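Local coordinates for protein alginate lyase (PDB 6KCW) that catalyses the eliminative cleavage of the polysaccharide alginate, as a calcium-containing bacterial member of polysaccharide lyase family 36, at residues Gly59-Thr70 with Arg204-Phe214; Thr161-Ile169 with Gly179-Gly187. One frame throughout, in Å; residues are numbered along the deposited sequence.

Interaction 1: residues Gly59-Thr70 with Arg204-Phe214; sequences GLISNIDVSDGT and RLIKNMTFHTF
An antiparallel strand pair, L60-D65 against N208-T213, forms part of one sheet of a β-sandwich consistent with the concanavalin-like fold of this family. The segment axes make 146°, and the ladder runs regularly from L60/T213 to D65/N208. It then slips by two residues before resuming at G69/I206, which defines a β bulge; V66 N still reaches K207 O there at 3.2 Å. On the other edge of 206-214, K207 and N208 both face S97, a second, classic bulge, and N208 OD1 bonds S97 OG.

One face carries I61, N63, H212 and neighbouring F214. I61 divides its branches between two rings: CG2 stands over H212, 3.7 Å from the ring centroid, and CD1 over F214 at the same distance, both as CH-π contacts. T210 CB lies on the opposite face of the imidazole. CG1 of I61 is anti to the carbonyl carbon (chi1 -58°), which directs the CD1 branch at F214. A phosphate ion, probably from the crystallisation liquor, lies about 5 Å from the F214 side chain; such ions often mark pockets, and this end of the face may border one.

The reverse face meets the other sheet: V66 and M209 both touch L237, while L60 and F211 reach V47. Within the pair, I64 CD1 packs on M209 CE at 3.6 Å, the two side chains running alongside each other in the same direction. Near the bulge, K207 NZ and D68 OD2 form a weak, 3.5 Å salt bridge.

The imidazole is further fixed at its edge: H212 NE2 donates to N63 OD1 at 2.9 Å, nearly in the ring plane, while H212 ND1 pairs with R117 NH1.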
loop_
_atom_site.group_PDB
_atom_site.type_symbol
_atom_site.label_atom_id
_atom_site.label_comp_id
_atom_site.label_asym_id
_atom_site.label_seq_id
_atom_site.Cartn_x
_atom_site.Cartn_y
_atom_site.Cartn_z
ATOM N N GLY A 59 7.688 -0.082 -11.786
ATOM C CA GLY A 59 6.379 0.128 -11.209
ATOM C C GLY A 59 6.113 1.600 -10.955
ATOM O O GLY A 59 6.680 2.479 -11.596
ATOM N N LEU A 60 5.244 1.856 -9.981
ATOM C CA LEU A 60 4.852 3.216 -9.639
ATOM C C LEU A 60 4.805 3.333 -8.124
ATOM O O LEU A 60 4.001 2.661 -7.465
ATOM C CB LEU A 60 3.505 3.570 -10.277
ATOM C CG LEU A 60 2.812 4.851 -9.803
ATOM C CD1 LEU A 60 3.555 6.070 -10.292
ATOM C CD2 LEU A 60 1.373 4.897 -10.275
ATOM N N ILE A 61 5.671 4.182 -7.578
ATOM C CA ILE A 61 5.933 4.260 -6.140
ATOM C C ILE A 61 5.819 5.728 -5.747
ATOM O O ILE A 61 6.764 6.505 -5.941
ATOM C CB ILE A 61 7.307 3.699 -5.763
ATOM C CG1 ILE A 61 7.455 2.245 -6.216
ATOM C CG2 ILE A 61 7.553 3.828 -4.251
ATOM C CD1 ILE A 61 8.737 1.601 -5.679
ATOM N N SER A 62 4.664 6.118 -5.206
ATOM C CA SER A 62 4.422 7.504 -4.834
ATOM C C SER A 62 3.979 7.576 -3.380
ATOM O O SER A 62 3.238 6.716 -2.902
ATOM C CB SER A 62 3.363 8.157 -5.743
ATOM O OG SER A 62 3.355 9.571 -5.594
ATOM N N ASN A 63 4.453 8.601 -2.681
ATOM C CA ASN A 63 4.052 8.885 -1.314
ATOM C C ASN A 63 3.249 10.175 -1.328
ATOM O O ASN A 63 3.784 11.233 -1.664
ATOM C CB ASN A 63 5.277 9.007 -0.407
ATOM C CG ASN A 63 6.181 7.805 -0.510
ATOM O OD1 ASN A 63 5.723 6.674 -0.364
ATOM N ND2 ASN A 63 7.469 8.033 -0.789
ATOM N N ILE A 64 1.975 10.094 -0.965
ATOM C CA ILE A 64 1.112 11.269 -0.965
ATOM C C ILE A 64 1.128 11.871 0.432
ATOM O O ILE A 64 0.636 11.269 1.390
ATOM C CB ILE A 64 -0.315 10.944 -1.405
ATOM C CG1 ILE A 64 -0.329 10.345 -2.808
ATOM C CG2 ILE A 64 -1.136 12.210 -1.400
ATOM C CD1 ILE A 64 -0.274 8.842 -2.840
ATOM N N ASP A 65 1.693 13.065 0.534
ATOM C CA ASP A 65 1.684 13.849 1.760
ATOM C C ASP A 65 0.251 14.152 2.208
ATOM O O ASP A 65 -0.502 14.837 1.508
ATOM C CB ASP A 65 2.446 15.140 1.484
ATOM C CG ASP A 65 2.975 15.794 2.718
ATOM O OD1 ASP A 65 2.549 15.426 3.827
ATOM O OD2 ASP A 65 3.821 16.701 2.553
ATOM N N VAL A 66 -0.136 13.637 3.372
ATOM C CA VAL A 66 -1.464 13.906 3.908
ATOM C C VAL A 66 -1.304 14.699 5.196
ATOM O O VAL A 66 -0.243 14.717 5.823
ATOM C CB VAL A 66 -2.290 12.629 4.163
ATOM C CG1 VAL A 66 -2.371 11.781 2.903
ATOM C CG2 VAL A 66 -1.699 11.844 5.339
ATOM N N SER A 67 -2.374 15.389 5.568
ATOM C CA SER A 67 -2.373 16.129 6.815
ATOM C C SER A 67 -2.079 15.176 7.961
ATOM O O SER A 67 -2.687 14.107 8.061
ATOM C CB SER A 67 -3.718 16.813 7.010
ATOM O OG SER A 67 -3.809 17.371 8.297
ATOM N N ASP A 68 -1.116 15.551 8.803
ATOM C CA ASP A 68 -0.686 14.680 9.888
ATOM C C ASP A 68 -1.827 14.432 10.861
ATOM O O ASP A 68 -2.584 15.344 11.202
ATOM C CB ASP A 68 0.493 15.300 10.633
ATOM C CG ASP A 68 1.758 15.331 9.803
ATOM O OD1 ASP A 68 1.640 15.262 8.558
ATOM O OD2 ASP A 68 2.867 15.414 10.399
ATOM N N GLY A 69 -1.935 13.188 11.318
ATOM C CA GLY A 69 -2.931 12.819 12.305
ATOM C C GLY A 69 -2.537 11.537 13.000
ATOM O O GLY A 69 -1.560 10.879 12.637
ATOM N N THR A 70 -3.339 11.187 14.011
ATOM C CA THR A 70 -3.165 9.975 14.804
ATOM C C THR A 70 -4.084 8.837 14.388
ATOM O O THR A 70 -3.812 7.690 14.762
ATOM C CB THR A 70 -3.408 10.270 16.290
ATOM O OG1 THR A 70 -4.721 10.821 16.461
ATOM C CG2 THR A 70 -2.385 11.263 16.801
ATOM N N ARG A 204 5.498 10.069 15.787
ATOM C CA ARG A 204 4.382 9.143 15.996
ATOM C C ARG A 204 3.233 9.335 15.021
ATOM O O ARG A 204 2.371 8.455 14.942
ATOM C CB ARG A 204 3.836 9.281 17.415
ATOM C CG ARG A 204 3.429 10.697 17.758
ATOM C CD ARG A 204 3.048 10.782 19.220
ATOM N NE ARG A 204 1.826 10.017 19.429
ATOM C CZ ARG A 204 0.611 10.545 19.471
ATOM N NH1 ARG A 204 0.448 11.853 19.354
ATOM N NH2 ARG A 204 -0.435 9.759 19.635
ATOM N N LEU A 205 3.204 10.436 14.275
ATOM C CA LEU A 205 2.043 10.796 13.472
ATOM C C LEU A 205 2.015 10.071 12.133
ATOM O O LEU A 205 3.049 9.820 11.513
ATOM C CB LEU A 205 2.022 12.302 13.222
ATOM C CG LEU A 205 1.941 13.088 14.530
ATOM C CD1 LEU A 205 1.766 14.573 14.292
ATOM C CD2 LEU A 205 0.806 12.551 15.350
ATOM N N ILE A 206 0.808 9.718 11.698
ATOM C CA ILE A 206 0.609 9.341 10.306
ATOM C C ILE A 206 0.885 10.567 9.453
ATOM O O ILE A 206 0.256 11.618 9.624
ATOM C CB ILE A 206 -0.808 8.809 10.066
ATOM C CG1 ILE A 206 -1.058 7.561 10.903
ATOM C CG2 ILE A 206 -0.996 8.502 8.612
ATOM C CD1 ILE A 206 -2.279 7.679 11.725
ATOM N N LYS A 207 1.834 10.441 8.533
ATOM C CA LYS A 207 2.311 11.583 7.775
ATOM C C LYS A 207 1.945 11.536 6.301
ATOM O O LYS A 207 1.697 12.588 5.710
ATOM C CB LYS A 207 3.832 11.711 7.915
ATOM C CG LYS A 207 4.256 12.364 9.222
ATOM C CD LYS A 207 5.757 12.453 9.327
ATOM C CE LYS A 207 6.156 13.590 10.263
ATOM N NZ LYS A 207 5.488 13.496 11.605
ATOM N N ASN A 208 1.908 10.361 5.680
ATOM C CA ASN A 208 1.495 10.353 4.294
ATOM C C ASN A 208 0.908 9.000 3.920
ATOM O O ASN A 208 1.085 7.998 4.617
ATOM C CB ASN A 208 2.650 10.789 3.361
ATOM C CG ASN A 208 3.853 9.870 3.383
ATOM O OD1 ASN A 208 3.729 8.649 3.295
ATOM N ND2 ASN A 208 5.037 10.468 3.438
ATOM N N MET A 209 0.154 9.012 2.822
ATOM C CA MET A 209 -0.450 7.817 2.256
ATOM C C MET A 209 0.473 7.235 1.183
ATOM O O MET A 209 0.952 7.959 0.301
ATOM C CB MET A 209 -1.831 8.147 1.680
ATOM C CG MET A 209 -2.480 6.992 0.956
ATOM S SD MET A 209 -4.016 7.406 0.113
ATOM C CE MET A 209 -3.455 8.535 -1.153
ATOM N N THR A 210 0.740 5.935 1.277
ATOM C CA THR A 210 1.571 5.246 0.307
ATOM C C THR A 210 0.711 4.677 -0.808
ATOM O O THR A 210 -0.346 4.095 -0.562
ATOM C CB THR A 210 2.359 4.110 0.955
ATOM O OG1 THR A 210 1.451 3.147 1.495
ATOM C CG2 THR A 210 3.274 4.636 2.072
ATOM N N PHE A 211 1.174 4.847 -2.039
ATOM C CA PHE A 211 0.563 4.230 -3.219
ATOM C C PHE A 211 1.686 3.482 -3.924
ATOM O O PHE A 211 2.325 4.008 -4.841
ATOM C CB PHE A 211 -0.099 5.261 -4.120
ATOM C CG PHE A 211 -0.752 4.667 -5.330
ATOM C CD1 PHE A 211 -1.241 3.366 -5.300
ATOM C CD2 PHE A 211 -0.868 5.397 -6.510
ATOM C CE1 PHE A 211 -1.837 2.811 -6.419
ATOM C CE2 PHE A 211 -1.465 4.848 -7.633
ATOM C CZ PHE A 211 -1.944 3.553 -7.589
ATOM N N HIS A 212 1.944 2.260 -3.471
ATOM C CA HIS A 212 3.067 1.470 -3.955
ATOM C C HIS A 212 2.545 0.309 -4.789
ATOM O O HIS A 212 1.774 -0.523 -4.288
ATOM C CB HIS A 212 3.926 0.971 -2.790
ATOM C CG HIS A 212 4.656 2.064 -2.072
ATOM N ND1 HIS A 212 5.599 1.817 -1.104
ATOM C CD2 HIS A 212 4.577 3.411 -2.184
ATOM C CE1 HIS A 212 6.069 2.962 -0.644
ATOM N NE2 HIS A 212 5.461 3.945 -1.280
ATOM N N THR A 213 2.942 0.280 -6.067
ATOM C CA THR A 213 2.659 -0.824 -6.984
ATOM C C THR A 213 3.978 -1.209 -7.635
ATOM O O THR A 213 4.380 -0.597 -8.630
ATOM C CB THR A 213 1.639 -0.447 -8.042
ATOM O OG1 THR A 213 0.497 0.160 -7.420
ATOM C CG2 THR A 213 1.197 -1.691 -8.809
ATOM N N PHE A 214 4.657 -2.210 -7.075
ATOM C CA PHE A 214 5.930 -2.648 -7.631
ATOM C C PHE A 214 6.218 -4.078 -7.197
ATOM O O PHE A 214 5.685 -4.569 -6.196
ATOM C CB PHE A 214 7.065 -1.706 -7.225
ATOM C CG PHE A 214 7.408 -1.731 -5.754
ATOM C CD1 PHE A 214 6.705 -0.948 -4.844
ATOM C CD2 PHE A 214 8.479 -2.501 -5.290
ATOM C CE1 PHE A 214 7.055 -0.944 -3.499
ATOM C CE2 PHE A 214 8.826 -2.512 -3.951
ATOM C CZ PHE A 214 8.115 -1.731 -3.051
#

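Interaction 2: residues Thr161-Ile169 with Gly179-Gly187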
loop_
_atom_site.group_PDB
_atom_site.type_symbol
_atom_site.label_atom_id
_atom_site.label_comp_id
_atom_site.label_asym_id
_atom_site.label_seq_id
_atom_site.Cartn_x
_atom_site.Cartn_y
_atom_site.Cartn_z
ATOM N N THR A 161 -10.305 -10.585 -10.459
ATOM C CA THR A 161 -11.289 -10.527 -9.381
ATOM C C THR A 161 -11.103 -9.244 -8.585
ATOM O O THR A 161 -9.988 -8.947 -8.142
ATOM C CB THR A 161 -11.131 -11.717 -8.440
ATOM O OG1 THR A 161 -11.236 -12.939 -9.182
ATOM C CG2 THR A 161 -12.204 -11.674 -7.345
ATOM N N THR A 162 -12.181 -8.488 -8.387
ATOM C CA THR A 162 -12.076 -7.254 -7.620
ATOM C C THR A 162 -12.131 -7.543 -6.128
ATOM O O THR A 162 -13.031 -8.244 -5.647
ATOM C CB THR A 162 -13.183 -6.266 -7.964
ATOM O OG1 THR A 162 -13.399 -6.226 -9.383
ATOM C CG2 THR A 162 -12.775 -4.882 -7.458
ATOM N N TYR A 163 -11.172 -6.976 -5.396
ATOM C CA TYR A 163 -11.090 -7.101 -3.948
ATOM C C TYR A 163 -11.185 -5.716 -3.326
ATOM O O TYR A 163 -10.392 -4.828 -3.663
ATOM C CB TYR A 163 -9.790 -7.790 -3.544
ATOM C CG TYR A 163 -9.724 -9.227 -3.995
ATOM C CD1 TYR A 163 -10.292 -10.253 -3.234
ATOM C CD2 TYR A 163 -9.113 -9.560 -5.183
ATOM C CE1 TYR A 163 -10.234 -11.574 -3.660
ATOM C CE2 TYR A 163 -9.048 -10.865 -5.613
ATOM C CZ TYR A 163 -9.599 -11.867 -4.860
ATOM O OH TYR A 163 -9.507 -13.158 -5.332
ATOM N N HIS A 164 -12.169 -5.522 -2.445
ATOM C CA HIS A 164 -12.234 -4.280 -1.687
ATOM C C HIS A 164 -11.338 -4.371 -0.463
ATOM O O HIS A 164 -11.383 -5.360 0.277
ATOM C CB HIS A 164 -13.653 -3.945 -1.242
ATOM C CG HIS A 164 -13.761 -2.581 -0.635
ATOM N ND1 HIS A 164 -13.934 -1.443 -1.393
ATOM C CD2 HIS A 164 -13.667 -2.164 0.649
ATOM C CE1 HIS A 164 -13.962 -0.386 -0.601
ATOM N NE2 HIS A 164 -13.800 -0.796 0.644
ATOM N N VAL A 165 -10.542 -3.323 -0.247
ATOM C CA VAL A 165 -9.578 -3.243 0.843
ATOM C C VAL A 165 -9.945 -2.055 1.723
ATOM O O VAL A 165 -10.107 -0.932 1.220
ATOM C CB VAL A 165 -8.147 -3.090 0.304
ATOM C CG1 VAL A 165 -7.116 -3.300 1.407
ATOM C CG2 VAL A 165 -7.924 -4.026 -0.876
ATOM N N HIS A 166 -10.097 -2.309 3.023
ATOM C CA HIS A 166 -10.175 -1.276 4.051
ATOM C C HIS A 166 -8.918 -1.336 4.924
ATOM O O HIS A 166 -8.518 -2.418 5.379
ATOM C CB HIS A 166 -11.431 -1.455 4.914
ATOM C CG HIS A 166 -11.520 -0.491 6.054
ATOM N ND1 HIS A 166 -11.876 0.830 5.884
ATOM C CD2 HIS A 166 -11.269 -0.645 7.374
ATOM C CE1 HIS A 166 -11.848 1.445 7.053
ATOM N NE2 HIS A 166 -11.474 0.575 7.972
ATOM N N VAL A 167 -8.291 -0.181 5.147
ATOM C CA VAL A 167 -7.119 -0.068 6.008
ATOM C C VAL A 167 -7.419 0.962 7.089
ATOM O O VAL A 167 -8.001 2.013 6.806
ATOM C CB VAL A 167 -5.861 0.329 5.207
ATOM C CG1 VAL A 167 -4.806 0.907 6.113
ATOM C CG2 VAL A 167 -5.322 -0.862 4.430
ATOM N N TYR A 168 -7.045 0.646 8.326
ATOM C CA TYR A 168 -7.202 1.536 9.469
ATOM C C TYR A 168 -5.907 1.527 10.262
ATOM O O TYR A 168 -5.355 0.454 10.534
ATOM C CB TYR A 168 -8.360 1.098 10.376
ATOM C CG TYR A 168 -8.441 1.858 11.687
ATOM C CD1 TYR A 168 -8.545 3.240 11.696
ATOM C CD2 TYR A 168 -8.442 1.194 12.910
ATOM C CE1 TYR A 168 -8.636 3.948 12.878
ATOM C CE2 TYR A 168 -8.528 1.897 14.110
ATOM C CZ TYR A 168 -8.630 3.279 14.081
ATOM O OH TYR A 168 -8.707 4.006 15.248
ATOM N N ILE A 169 -5.435 2.712 10.645
ATOM C CA ILE A 169 -4.165 2.864 11.350
ATOM C C ILE A 169 -4.344 3.879 12.471
ATOM O O ILE A 169 -5.066 4.870 12.326
ATOM C CB ILE A 169 -3.031 3.284 10.388
ATOM C CG1 ILE A 169 -1.678 3.256 11.093
ATOM C CG2 ILE A 169 -3.275 4.672 9.836
ATOM C CD1 ILE A 169 -0.576 3.612 10.202
ATOM N N GLY A 179 -1.178 1.665 19.679
ATOM C CA GLY A 179 -1.511 1.940 18.298
ATOM C C GLY A 179 -2.405 0.862 17.719
ATOM O O GLY A 179 -2.934 0.003 18.423
ATOM N N ARG A 180 -2.567 0.903 16.398
ATOM C CA ARG A 180 -3.418 -0.075 15.735
ATOM C C ARG A 180 -3.024 -0.190 14.271
ATOM O O ARG A 180 -2.771 0.822 13.615
ATOM C CB ARG A 180 -4.901 0.318 15.831
ATOM C CG ARG A 180 -5.856 -0.837 15.620
ATOM C CD ARG A 180 -6.207 -1.511 16.967
ATOM N NE ARG A 180 -7.356 -2.403 16.805
ATOM C CZ ARG A 180 -8.595 -2.123 17.203
ATOM N NH1 ARG A 180 -8.853 -0.977 17.821
ATOM N NH2 ARG A 180 -9.572 -3.001 17.009
ATOM N N ALA A 181 -3.012 -1.422 13.758
ATOM C CA ALA A 181 -2.870 -1.678 12.324
ATOM C C ALA A 181 -3.961 -2.646 11.886
ATOM O O ALA A 181 -4.077 -3.740 12.445
ATOM C CB ALA A 181 -1.481 -2.247 12.002
ATOM N N GLN A 182 -4.750 -2.266 10.885
ATOM C CA GLN A 182 -5.880 -3.090 10.474
ATOM C C GLN A 182 -5.997 -3.130 8.959
ATOM O O GLN A 182 -5.901 -2.093 8.294
ATOM C CB GLN A 182 -7.186 -2.569 11.082
ATOM C CG GLN A 182 -8.452 -3.315 10.640
ATOM C CD GLN A 182 -9.726 -2.705 11.217
ATOM O OE1 GLN A 182 -10.478 -2.020 10.519
ATOM N NE2 GLN A 182 -9.970 -2.953 12.496
ATOM N N ILE A 183 -6.229 -4.333 8.422
ATOM C CA ILE A 183 -6.545 -4.541 7.010
ATOM C C ILE A 183 -7.793 -5.407 6.896
ATOM O O ILE A 183 -7.838 -6.510 7.449
ATOM C CB ILE A 183 -5.386 -5.211 6.253
ATOM C CG1 ILE A 183 -4.142 -4.317 6.262
ATOM C CG2 ILE A 183 -5.823 -5.540 4.816
ATOM C CD1 ILE A 183 -2.920 -5.009 5.764
ATOM N N ILE A 184 -8.786 -4.927 6.150
ATOM C CA ILE A 184 -10.047 -5.639 5.932
ATOM C C ILE A 184 -10.238 -5.799 4.429
ATOM O O ILE A 184 -10.225 -4.807 3.691
ATOM C CB ILE A 184 -11.247 -4.896 6.553
ATOM C CG1 ILE A 184 -10.936 -4.418 7.976
ATOM C CG2 ILE A 184 -12.487 -5.792 6.561
ATOM C CD1 ILE A 184 -10.905 -5.528 9.019
ATOM N N ILE A 185 -10.404 -7.039 3.976
ATOM C CA ILE A 185 -10.541 -7.344 2.555
ATOM C C ILE A 185 -11.859 -8.080 2.357
ATOM O O ILE A 185 -12.081 -9.139 2.960
ATOM C CB ILE A 185 -9.356 -8.169 2.024
ATOM C CG1 ILE A 185 -8.044 -7.414 2.231
ATOM C CG2 ILE A 185 -9.526 -8.498 0.543
ATOM C CD1 ILE A 185 -6.844 -8.206 1.788
ATOM N N ASN A 186 -12.725 -7.527 1.504
ATOM C CA ASN A 186 -14.060 -8.076 1.304
ATOM C C ASN A 186 -14.779 -8.252 2.640
ATOM O O ASN A 186 -15.374 -9.294 2.903
ATOM C CB ASN A 186 -14.013 -9.410 0.554
ATOM C CG ASN A 186 -13.688 -9.256 -0.906
ATOM O OD1 ASN A 186 -13.665 -8.148 -1.434
ATOM N ND2 ASN A 186 -13.453 -10.380 -1.579
ATOM N N GLY A 187 -14.676 -7.251 3.514
ATOM C CA GLY A 187 -15.322 -7.320 4.812
ATOM C C GLY A 187 -14.773 -8.359 5.771
ATOM O O GLY A 187 -15.291 -8.476 6.891
HETATM O O HOH W 1 -11.596 0.157 10.551
#
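The H166 imidazole receives its cross-strand neighbours at the edge, near the ring plane: Q182 OE1, 3.5 Å from H166 CD2, and I184 CG1, 3.8 Å from the same carbon. A water lies in that plane too, 2.6 Å from H166 NE2; its spacing to Q182 OE1 is shorter than normal, so its exact position is doubtful. The Y168 ring likewise has Q182 CB at its edge, whereas R180 CG approaches it obliquely, with guanidinium and phenol planes 79° apart. At the far end the Y163 ring and the N186 amide are only 20° from parallel, with ND2 of N186 3.6 Å from Y163 CD1, again obliquely; F130 meets the Y163 ring edge-to-face.

Both H166 and Q182 have CG anti to the backbone N (chi1 176° each), and the glutamine continues extended, which carries its amide up beside the imidazole.

These residues belong to a β hairpin, strands 162-170 and 179-185, within the larger sheet of the sandwich. The hydrogen-bonded pairs H166/I184 and Y168/Q182 put their side chains on the outer face, where D75 of strand 71-80 binds H166 ND1 and H164 NE2, and D192 of strand 188-195 forms a salt bridge with R180. V165, V167, I183 and I185 occupy the inner face; I183 CG1 lies 4.1 Å from V167 CG2, and the isoleucines reach L116 and M118 of the opposing sheet.

Beyond I185 the ladder ends with N186, whose positive phi, followed by that of G187, is consistent with a type I' turn into strand 188-195. N186 N donates to H164 O at 2.8 Å, and N186 OD1 takes the place of a strand carbonyl, accepting H164 N at 3.2 Å.

Interaction 1 and interaction 2 lie in different antiparallel sheets of the sandwich, with centres about 16 Å apart. Along the chain the order is 59-70, 161-169, 179-187, 204-214: the local hairpin falls wholly between the two strands of a long-range pairing. Strand 71-80, which directly follows 60-69, borders strand 162-170, so the chain passes from one sheet to the other there. The sheets meet between the two contacts, where I206 CD1 is 3.7 Å from I169 CG2. W197 packs on I169, and the side chains of V66 and I206 pack on Y72, whose backbone is hydrogen-bonded to that of I169. Together, the two contacts contribute to opposite walls of one hydrophobic core.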